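Local coordinates for putative transcriptional regulator (Listeria innocua, PDB 3LWF), which probably binds DNA as a dimeric transcription regulator of the Rrf2 family, through a winged helix-turn-helix domain, at residues P67-I73 / D97-L102; L36-I40 / Y84-P90; T24-G29 / Y60-L64. All coordinates share one frame; numbering follows the deposited sequence.

Interaction 1: residues P67-I73 / D97-L102; sequences PLRNAGI and DIIRTL. With SO4 (sulfate ion), chain L.
T101 of helix 95-102 fits against the C-terminal end of helix 58-70, which in the winged helix-turn-helix fold of an Rrf2-type regulator is the presumed recognition helix, and against the Schellman motif that leads from it into the wing. From CB, the T101 side chain divides in two. CG2 lies 3.4 Å from P67 O and also meets P67 CB and A71 CB. OG1, anti to the carbonyl carbon (chi1 -60°), turns back along its own helix to D97 O at 2.6 Å, nearly in line with that carbonyl, which spends the hydroxyl proton inside its own helix; I73 CD1 runs past OG1 in the opposite direction. L102 crosses P67 and L68 at about a right angle: CD2 meets P67 CB, and CD1 lies 3.9 Å from L68 CD2. After the Schellman motif, where G72 has positive phi (85°), I73 CD1 touches D97 O and T101 OG1. No hydrogen bond joins the two segments. Away from helix 95-102, R69 NH2 reaches O3 of a sulfate weakly, and the neighbouring N70 ND2 donates to its O4 at 2.7 Å. I73 CG2 and I98 CD1, 3.4 Å apart, are closer than carbons usually pack.

Interaction 2: residues L36-I40 / Y84-P90; sequences LAKRI and YVLNGDP. With SO4 (sulfate ion), chain G.
The wing of the winged helix-turn-helix domain, an antiparallel hairpin of strands 74-77 and 83-86, is fastened here to the C-terminal end of helix 24-38. L36 lies along the second strand: CB faces L86 CB, CD1 meets Y84 CB and the V85 carbonyl carbon, and CD2 comes 3.5 Å from Y84 O. V74 of the partner strand and I45 also touch this leucine. L86 places CG anti to its backbone N (chi1 -165°), which brings CD2 onto A37, 3.8 Å from its CB. A37 CB also meets P90 CB, so one methyl touches both the strand end and the loop after it, with L143 of helix 139-144 packing on the same residue. No direct hydrogen bond crosses; instead one water donates to L36 O at 2.9 Å and accepts from L86 N, linking the last turn of the helix to the strand edge. N87 ND2 is held by G72 O and makes only a weak bond to a sulfate. Past the helix end, I40 ends with CD1 against the P90 ring, 3.6 Å from P90 CD and close to CG.

Interaction 3: residues T24-G29 / Y60-L64; sequences TKGRYG and YLEQL. With SO4 (sulfate ion), chain F.
Y60 lays the rim of its ring against that of Y28, with Y28 CD2 in the plane of the Y60 ring at its edge and 3.5 Å from Y60 CE2. The planes stand at 80° and the centroids are 5.8 Å apart; the rings meet along their borders, without the overlap of a T-shaped stack. The pair joins helix 24-38, the first helix of the winged helix-turn-helix domain, to helix 58-70, the presumed DNA recognition helix, where the two short segments run almost perpendicular (88°). With CG anti to its backbone N (chi1 -172°), Y60 extends across the N-terminal turn of helix 24-38, and its OH comes 2.8 Å from T24 OG1; either hydroxyl could be the donor. K25 CG lies against the same OH, at 3.3 Å. T24 also serves Y28 from within the helix: its CB sits 3.9 Å above the plane of the Y28 ring, over the centre. Deeper between the helices, L64 CD1 presses on Y28 CB at 3.5 Å and meets K25 O, while CD2 rests on K25 CA and CB. L61 CD2 adds a looser touch on Y28 CB. The K25 chain bends at chi3 and carries NZ away from the tyrosine to O4 of a sulfate, 2.6 Å off, which G104 N also binds. M112 of the second subunit packs on T24 and Y28, so the dimer covers part of this corner. The chemistry is therefore mostly apolar, with one hydroxyl pair at its border: leucine methyls and ring carbons fill the space where the helices cross, and the T24-Y60 bond restrains where the Y60 ring ends, while in this crystal the K25 ammonium is paired with a sulfate, probably from the crystallisation liquor, and not with the tyrosine.

Helix 24-38 starts the chain of contacts: its first turns close a loop with helix 58-70 in interaction 3, spanning helix 47-54, and its end closes a longer one with the wing strand 83-86 in interaction 2. These two cross, since 60-64 lies between 36-40 and 84-90. Interaction 1 opens only after interaction 3 has closed, bringing helix 95-102 back to the end of helix 58-70, and it crosses interaction 2. Interactions 1 and 3 share helix 58-70 and meet where L102 packs on G29 and L64; interactions 1 and 2 meet at N87, beside G72 and I73. Together they tie three helices and the wing into one domain.

Interaction 1: residues P67-I73 / D97-L102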
loop_
_atom_site.group_PDB
_atom_site.type_symbol
_atom_site.label_atom_id
_atom_site.label_comp_id
_atom_site.label_asym_id
_atom_site.label_seq_id
_atom_site.Cartn_x
_atom_site.Cartn_y
_atom_site.Cartn_z
ATOM N N PRO A 67 9.409 -23.130 4.480
ATOM C CA PRO A 67 9.316 -22.023 5.430
ATOM C C PRO A 67 8.004 -22.044 6.217
ATOM O O PRO A 67 8.016 -21.715 7.397
ATOM C CB PRO A 67 9.414 -20.802 4.538
ATOM C CG PRO A 67 10.227 -21.263 3.369
ATOM C CD PRO A 67 9.833 -22.683 3.139
ATOM N N LEU A 68 6.885 -22.441 5.580
ATOM C CA LEU A 68 5.609 -22.553 6.276
ATOM C C LEU A 68 5.670 -23.616 7.388
ATOM O O LEU A 68 5.171 -23.412 8.508
ATOM C CB LEU A 68 4.456 -22.907 5.292
ATOM C CG LEU A 68 4.119 -21.814 4.265
ATOM C CD1 LEU A 68 3.006 -22.253 3.260
ATOM C CD2 LEU A 68 3.724 -20.539 4.999
ATOM N N ARG A 69 6.307 -24.730 7.080
ATOM C CA ARG A 69 6.433 -25.826 8.024
ATOM C C ARG A 69 7.351 -25.400 9.170
ATOM O O ARG A 69 7.027 -25.550 10.351
ATOM C CB ARG A 69 6.959 -27.076 7.296
ATOM C CG ARG A 69 6.906 -28.361 8.115
ATOM C CD ARG A 69 7.804 -29.462 7.524
ATOM N NE ARG A 69 9.158 -28.947 7.431
ATOM C CZ ARG A 69 9.888 -28.878 6.321
ATOM N NH1 ARG A 69 9.418 -29.354 5.172
ATOM N NH2 ARG A 69 11.105 -28.324 6.362
ATOM N N ASN A 70 8.481 -24.828 8.828
ATOM C CA ASN A 70 9.435 -24.405 9.856
ATOM C C ASN A 70 8.838 -23.327 10.774
ATOM O O ASN A 70 9.231 -23.231 11.893
ATOM C CB ASN A 70 10.732 -23.902 9.213
ATOM C CG ASN A 70 11.561 -25.038 8.567
ATOM O OD1 ASN A 70 11.329 -26.207 8.814
ATOM N ND2 ASN A 70 12.527 -24.674 7.752
ATOM N N ALA A 71 7.895 -22.514 10.288
ATOM C CA ALA A 71 7.294 -21.466 11.104
ATOM C C ALA A 71 6.086 -21.987 11.900
ATOM O O ALA A 71 5.466 -21.206 12.577
ATOM C CB ALA A 71 6.871 -20.263 10.224
ATOM N N GLY A 72 5.724 -23.266 11.735
ATOM C CA GLY A 72 4.627 -23.898 12.455
ATOM C C GLY A 72 3.242 -23.711 11.854
ATOM O O GLY A 72 2.238 -24.047 12.481
ATOM N N ILE A 73 3.178 -23.180 10.643
ATOM C CA ILE A 73 1.901 -22.849 10.025
ATOM C C ILE A 73 1.256 -24.114 9.448
ATOM O O ILE A 73 0.006 -24.248 9.434
ATOM C CB ILE A 73 2.080 -21.725 8.969
ATOM C CG1 ILE A 73 2.496 -20.431 9.683
ATOM C CG2 ILE A 73 0.794 -21.479 8.159
ATOM C CD1 ILE A 73 3.115 -19.314 8.758
ATOM N N ASP A 97 1.140 -13.610 8.934
ATOM C CA ASP A 97 1.840 -14.857 9.242
ATOM C C ASP A 97 2.390 -15.479 7.969
ATOM O O ASP A 97 3.552 -15.757 7.885
ATOM C CB ASP A 97 0.880 -15.905 9.890
ATOM C CG ASP A 97 0.518 -15.574 11.334
ATOM O OD1 ASP A 97 1.338 -14.925 11.980
ATOM O OD2 ASP A 97 -0.581 -15.960 11.822
ATOM N N ILE A 98 1.519 -15.700 6.986
ATOM C CA ILE A 98 1.872 -16.383 5.785
ATOM C C ILE A 98 2.790 -15.534 4.883
ATOM O O ILE A 98 3.852 -15.992 4.489
ATOM C CB ILE A 98 0.618 -16.732 4.929
ATOM C CG1 ILE A 98 -0.450 -17.564 5.672
ATOM C CG2 ILE A 98 1.058 -17.362 3.617
ATOM C CD1 ILE A 98 0.009 -18.525 6.673
ATOM N N ILE A 99 2.355 -14.304 4.572
ATOM C CA ILE A 99 3.017 -13.438 3.629
ATOM C C ILE A 99 4.421 -13.106 4.130
ATOM O O ILE A 99 5.373 -13.212 3.383
ATOM C CB ILE A 99 2.220 -12.107 3.414
ATOM C CG1 ILE A 99 0.861 -12.328 2.716
ATOM C CG2 ILE A 99 3.047 -11.044 2.656
ATOM C CD1 ILE A 99 0.929 -12.928 1.351
ATOM N N ARG A 100 4.575 -12.718 5.382
ATOM C CA ARG A 100 5.921 -12.351 5.849
ATOM C C ARG A 100 6.830 -13.568 6.003
ATOM O O ARG A 100 8.055 -13.421 6.006
ATOM C CB ARG A 100 5.868 -11.563 7.149
ATOM C CG ARG A 100 5.134 -10.235 7.030
ATOM C CD ARG A 100 5.618 -9.264 8.096
ATOM N NE ARG A 100 4.764 -8.090 8.233
ATOM C CZ ARG A 100 3.618 -8.070 8.900
ATOM N NH1 ARG A 100 3.154 -9.180 9.473
ATOM N NH2 ARG A 100 2.912 -6.949 8.976
ATOM N N THR A 101 6.253 -14.770 6.117
ATOM C CA THR A 101 7.081 -15.990 6.127
ATOM C C THR A 101 7.690 -16.240 4.749
ATOM O O THR A 101 8.836 -16.676 4.636
ATOM C CB THR A 101 6.272 -17.241 6.599
ATOM O OG1 THR A 101 5.783 -17.026 7.925
ATOM C CG2 THR A 101 7.112 -18.505 6.565
ATOM N N LEU A 102 6.943 -15.942 3.701
ATOM C CA LEU A 102 7.326 -16.323 2.332
ATOM C C LEU A 102 7.954 -15.196 1.491
ATOM O O LEU A 102 8.736 -15.481 0.578
ATOM C CB LEU A 102 6.117 -16.958 1.603
ATOM C CG LEU A 102 5.795 -18.373 2.139
ATOM C CD1 LEU A 102 4.522 -18.940 1.535
ATOM C CD2 LEU A 102 6.975 -19.339 1.888
HETATM S S SO4 L . 13.630 -26.280 4.322
HETATM O O1 SO4 L . 15.089 -26.234 4.146
HETATM O O2 SO4 L . 12.975 -25.096 3.701
HETATM O O3 SO4 L . 13.051 -27.507 3.774
HETATM O O4 SO4 L . 13.432 -26.325 5.769
#

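Interaction 2: residues L36-I40 / Y84-P90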
loop_
_atom_site.group_PDB
_atom_site.type_symbol
_atom_site.label_atom_id
_atom_site.label_comp_id
_atom_site.label_asym_id
_atom_site.label_seq_id
_atom_site.Cartn_x
_atom_site.Cartn_y
_atom_site.Cartn_z
ATOM N N LEU A 36 -5.488 -25.796 2.591
ATOM C CA LEU A 36 -5.394 -26.585 3.816
ATOM C C LEU A 36 -6.475 -26.166 4.811
ATOM O O LEU A 36 -7.041 -27.020 5.499
ATOM C CB LEU A 36 -3.986 -26.522 4.430
ATOM C CG LEU A 36 -2.839 -27.065 3.569
ATOM C CD1 LEU A 36 -1.518 -26.862 4.293
ATOM C CD2 LEU A 36 -3.007 -28.540 3.204
ATOM N N ALA A 37 -6.804 -24.879 4.853
ATOM C CA ALA A 37 -7.856 -24.367 5.745
ATOM C C ALA A 37 -9.252 -24.877 5.340
ATOM O O ALA A 37 -10.028 -25.288 6.181
ATOM C CB ALA A 37 -7.839 -22.843 5.812
ATOM N N LYS A 38 -9.531 -24.897 4.052
ATOM C CA LYS A 38 -10.758 -25.493 3.561
ATOM C C LYS A 38 -10.867 -26.974 3.903
ATOM O O LYS A 38 -11.971 -27.489 4.037
ATOM C CB LYS A 38 -10.859 -25.392 2.031
ATOM C CG LYS A 38 -11.087 -24.031 1.483
ATOM C CD LYS A 38 -11.102 -24.047 -0.049
ATOM C CE LYS A 38 -10.843 -22.668 -0.609
ATOM N NZ LYS A 38 -10.861 -22.676 -2.087
ATOM N N ARG A 39 -9.751 -27.688 3.981
ATOM C CA ARG A 39 -9.828 -29.139 3.997
ATOM C C ARG A 39 -9.488 -29.699 5.365
ATOM O O ARG A 39 -9.163 -30.894 5.486
ATOM C CB ARG A 39 -8.903 -29.720 2.921
ATOM C CG ARG A 39 -9.425 -29.508 1.523
ATOM C CD ARG A 39 -8.336 -29.424 0.448
ATOM N NE ARG A 39 -8.824 -28.645 -0.685
ATOM C CZ ARG A 39 -9.742 -29.110 -1.531
ATOM N NH1 ARG A 39 -10.239 -30.342 -1.405
ATOM N NH2 ARG A 39 -10.174 -28.351 -2.509
ATOM N N ILE A 40 -9.554 -28.857 6.389
ATOM C CA ILE A 40 -9.328 -29.326 7.745
ATOM C C ILE A 40 -10.265 -30.502 8.030
ATOM O O ILE A 40 -11.455 -30.471 7.716
ATOM C CB ILE A 40 -9.628 -28.229 8.802
ATOM C CG1 ILE A 40 -8.471 -27.244 8.893
ATOM C CG2 ILE A 40 -9.882 -28.896 10.164
ATOM C CD1 ILE A 40 -8.766 -26.017 9.780
ATOM N N TYR A 84 0.248 -32.614 3.955
ATOM C CA TYR A 84 0.294 -31.473 4.851
ATOM C C TYR A 84 -1.086 -31.209 5.411
ATOM O O TYR A 84 -2.112 -31.574 4.794
ATOM C CB TYR A 84 0.840 -30.244 4.113
ATOM C CG TYR A 84 2.279 -30.433 3.753
ATOM C CD1 TYR A 84 3.293 -30.068 4.633
ATOM C CD2 TYR A 84 2.629 -31.023 2.558
ATOM C CE1 TYR A 84 4.624 -30.293 4.315
ATOM C CE2 TYR A 84 3.938 -31.213 2.219
ATOM C CZ TYR A 84 4.923 -30.864 3.111
ATOM O OH TYR A 84 6.205 -31.108 2.769
ATOM N N VAL A 85 -1.103 -30.649 6.606
ATOM C CA VAL A 85 -2.309 -30.142 7.261
ATOM C C VAL A 85 -2.016 -28.736 7.809
ATOM O O VAL A 85 -0.863 -28.420 8.104
ATOM C CB VAL A 85 -2.774 -31.057 8.444
ATOM C CG1 VAL A 85 -3.155 -32.465 7.906
ATOM C CG2 VAL A 85 -1.729 -31.153 9.580
ATOM N N LEU A 86 -3.048 -27.899 7.942
ATOM C CA LEU A 86 -2.867 -26.610 8.600
ATOM C C LEU A 86 -2.553 -26.854 10.082
ATOM O O LEU A 86 -3.139 -27.694 10.706
ATOM C CB LEU A 86 -4.131 -25.754 8.460
ATOM C CG LEU A 86 -4.011 -24.258 8.764
ATOM C CD1 LEU A 86 -3.082 -23.648 7.752
ATOM C CD2 LEU A 86 -5.388 -23.588 8.678
ATOM N N ASN A 87 -1.593 -26.166 10.639
ATOM C CA ASN A 87 -1.255 -26.414 12.021
ATOM C C ASN A 87 -1.817 -25.363 12.973
ATOM O O ASN A 87 -1.138 -24.876 13.858
ATOM C CB ASN A 87 0.237 -26.468 12.188
ATOM C CG ASN A 87 0.636 -26.991 13.553
ATOM O OD1 ASN A 87 0.050 -27.930 14.053
ATOM N ND2 ASN A 87 1.645 -26.403 14.136
ATOM N N GLY A 88 -3.077 -25.063 12.867
ATOM C CA GLY A 88 -3.658 -24.121 13.805
ATOM C C GLY A 88 -5.032 -23.754 13.339
ATOM O O GLY A 88 -5.532 -24.269 12.337
ATOM N N ASP A 89 -5.623 -22.822 14.061
ATOM C CA ASP A 89 -6.970 -22.390 13.801
ATOM C C ASP A 89 -6.932 -21.355 12.676
ATOM O O ASP A 89 -6.259 -20.362 12.821
ATOM C CB ASP A 89 -7.473 -21.745 15.093
ATOM C CG ASP A 89 -8.942 -21.462 15.081
ATOM O OD1 ASP A 89 -9.595 -21.571 14.033
ATOM O OD2 ASP A 89 -9.447 -21.158 16.176
ATOM N N PRO A 90 -7.700 -21.562 11.591
ATOM C CA PRO A 90 -7.789 -20.540 10.558
ATOM C C PRO A 90 -8.317 -19.183 11.053
ATOM O O PRO A 90 -8.092 -18.166 10.389
ATOM C CB PRO A 90 -8.717 -21.158 9.486
ATOM C CG PRO A 90 -9.237 -22.400 10.039
ATOM C CD PRO A 90 -8.550 -22.731 11.317
HETATM S S SO4 G . 3.047 -28.184 18.029
HETATM O O1 SO4 G . 3.027 -29.327 18.955
HETATM O O2 SO4 G . 2.686 -26.955 18.715
HETATM O O3 SO4 G . 4.382 -27.996 17.480
HETATM O O4 SO4 G . 2.048 -28.371 16.991
HETATM O O HOH W 1 -5.311 -28.947 6.898
#

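Interaction 3: residues T24-G29 / Y60-L64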
loop_
_atom_site.group_PDB
_atom_site.type_symbol
_atom_site.label_atom_id
_atom_site.label_comp_id
_atom_site.label_asym_id
_atom_site.label_seq_id
_atom_site.Cartn_x
_atom_site.Cartn_y
_atom_site.Cartn_z
ATOM N N THR A 24 4.885 -14.401 -6.318
ATOM C CA THR A 24 4.216 -15.686 -6.277
ATOM C C THR A 24 4.501 -16.452 -4.993
ATOM O O THR A 24 3.753 -17.345 -4.647
ATOM C CB THR A 24 4.571 -16.542 -7.486
ATOM O OG1 THR A 24 5.979 -16.718 -7.532
ATOM C CG2 THR A 24 4.083 -15.869 -8.761
ATOM N N LYS A 25 5.551 -16.097 -4.269
ATOM C CA LYS A 25 5.890 -16.840 -3.088
ATOM C C LYS A 25 4.790 -16.650 -2.036
ATOM O O LYS A 25 4.241 -17.618 -1.518
ATOM C CB LYS A 25 7.249 -16.359 -2.532
ATOM C CG LYS A 25 8.414 -16.557 -3.443
ATOM C CD LYS A 25 9.741 -16.116 -2.711
ATOM C CE LYS A 25 9.771 -14.583 -2.547
ATOM N NZ LYS A 25 11.077 -13.962 -2.304
ATOM N N GLY A 26 4.469 -15.393 -1.739
ATOM C CA GLY A 26 3.404 -15.066 -0.810
ATOM C C GLY A 26 2.054 -15.506 -1.350
ATOM O O GLY A 26 1.219 -16.037 -0.624
ATOM N N ARG A 27 1.811 -15.242 -2.614
ATOM C CA ARG A 27 0.504 -15.531 -3.165
ATOM C C ARG A 27 0.231 -17.031 -3.186
ATOM O O ARG A 27 -0.844 -17.470 -2.828
ATOM C CB ARG A 27 0.334 -14.934 -4.563
ATOM C CG ARG A 27 0.307 -13.403 -4.551
ATOM C CD ARG A 27 0.421 -12.872 -5.947
ATOM N NE ARG A 27 0.760 -11.456 -6.001
ATOM C CZ ARG A 27 -0.033 -10.490 -6.448
ATOM N NH1 ARG A 27 -1.258 -10.728 -6.893
ATOM N NH2 ARG A 27 0.423 -9.254 -6.463
ATOM N N TYR A 28 1.184 -17.812 -3.667
ATOM C CA TYR A 28 0.990 -19.269 -3.695
ATOM C C TYR A 28 1.032 -19.870 -2.285
ATOM O O TYR A 28 0.432 -20.910 -2.044
ATOM C CB TYR A 28 2.026 -19.941 -4.576
ATOM C CG TYR A 28 1.905 -19.651 -6.050
ATOM C CD1 TYR A 28 0.881 -18.874 -6.565
ATOM C CD2 TYR A 28 2.824 -20.191 -6.938
ATOM C CE1 TYR A 28 0.811 -18.595 -7.924
ATOM C CE2 TYR A 28 2.749 -19.945 -8.285
ATOM C CZ TYR A 28 1.749 -19.141 -8.775
ATOM O OH TYR A 28 1.681 -18.900 -10.121
ATOM N N GLY A 29 1.771 -19.229 -1.383
ATOM C CA GLY A 29 1.743 -19.579 0.022
ATOM C C GLY A 29 0.324 -19.457 0.563
ATOM O O GLY A 29 -0.148 -20.302 1.309
ATOM N N TYR A 60 7.708 -26.189 -7.437
ATOM C CA TYR A 60 7.711 -24.839 -6.857
ATOM C C TYR A 60 6.996 -24.779 -5.475
ATOM O O TYR A 60 7.525 -24.191 -4.537
ATOM C CB TYR A 60 7.107 -23.822 -7.829
ATOM C CG TYR A 60 7.269 -22.377 -7.357
ATOM C CD1 TYR A 60 8.520 -21.837 -7.086
ATOM C CD2 TYR A 60 6.168 -21.570 -7.163
ATOM C CE1 TYR A 60 8.663 -20.494 -6.674
ATOM C CE2 TYR A 60 6.293 -20.267 -6.737
ATOM C CZ TYR A 60 7.532 -19.733 -6.474
ATOM O OH TYR A 60 7.601 -18.422 -6.085
ATOM N N LEU A 61 5.852 -25.442 -5.330
ATOM C CA LEU A 61 5.147 -25.418 -4.031
ATOM C C LEU A 61 6.021 -26.084 -2.981
ATOM O O LEU A 61 6.000 -25.673 -1.820
ATOM C CB LEU A 61 3.770 -26.092 -4.090
ATOM C CG LEU A 61 2.758 -25.498 -5.050
ATOM C CD1 LEU A 61 1.396 -26.177 -4.951
ATOM C CD2 LEU A 61 2.632 -24.006 -4.860
ATOM N N GLU A 62 6.799 -27.096 -3.391
ATOM C CA GLU A 62 7.612 -27.850 -2.442
ATOM C C GLU A 62 8.641 -26.923 -1.857
ATOM O O GLU A 62 9.082 -27.145 -0.772
ATOM C CB GLU A 62 8.380 -29.016 -3.085
ATOM C CG GLU A 62 7.599 -30.302 -3.282
ATOM C CD GLU A 62 8.340 -31.313 -4.219
ATOM O OE1 GLU A 62 9.583 -31.349 -4.189
ATOM O OE2 GLU A 62 7.683 -32.051 -4.997
ATOM N N GLN A 63 9.016 -25.899 -2.607
ATOM C CA GLN A 63 9.943 -24.897 -2.145
ATOM C C GLN A 63 9.300 -23.875 -1.228
ATOM O O GLN A 63 9.994 -23.221 -0.485
ATOM C CB GLN A 63 10.550 -24.133 -3.327
ATOM C CG GLN A 63 11.100 -25.007 -4.461
ATOM C CD GLN A 63 11.997 -26.095 -3.982
ATOM O OE1 GLN A 63 12.952 -25.847 -3.243
ATOM N NE2 GLN A 63 11.716 -27.319 -4.415
ATOM N N LEU A 64 7.993 -23.687 -1.323
ATOM C CA LEU A 64 7.335 -22.740 -0.436
ATOM C C LEU A 64 6.909 -23.370 0.875
ATOM O O LEU A 64 6.714 -22.655 1.865
ATOM C CB LEU A 64 6.114 -22.124 -1.108
ATOM C CG LEU A 64 6.359 -21.400 -2.422
ATOM C CD1 LEU A 64 5.031 -20.869 -2.997
ATOM C CD2 LEU A 64 7.374 -20.287 -2.168
HETATM S S SO4 F . 11.301 -10.823 -2.684
HETATM O O1 SO4 F . 10.910 -9.441 -2.980
HETATM O O2 SO4 F . 11.689 -11.479 -3.935
HETATM O O3 SO4 F . 12.417 -10.691 -1.748
HETATM O O4 SO4 F . 10.140 -11.505 -2.092
#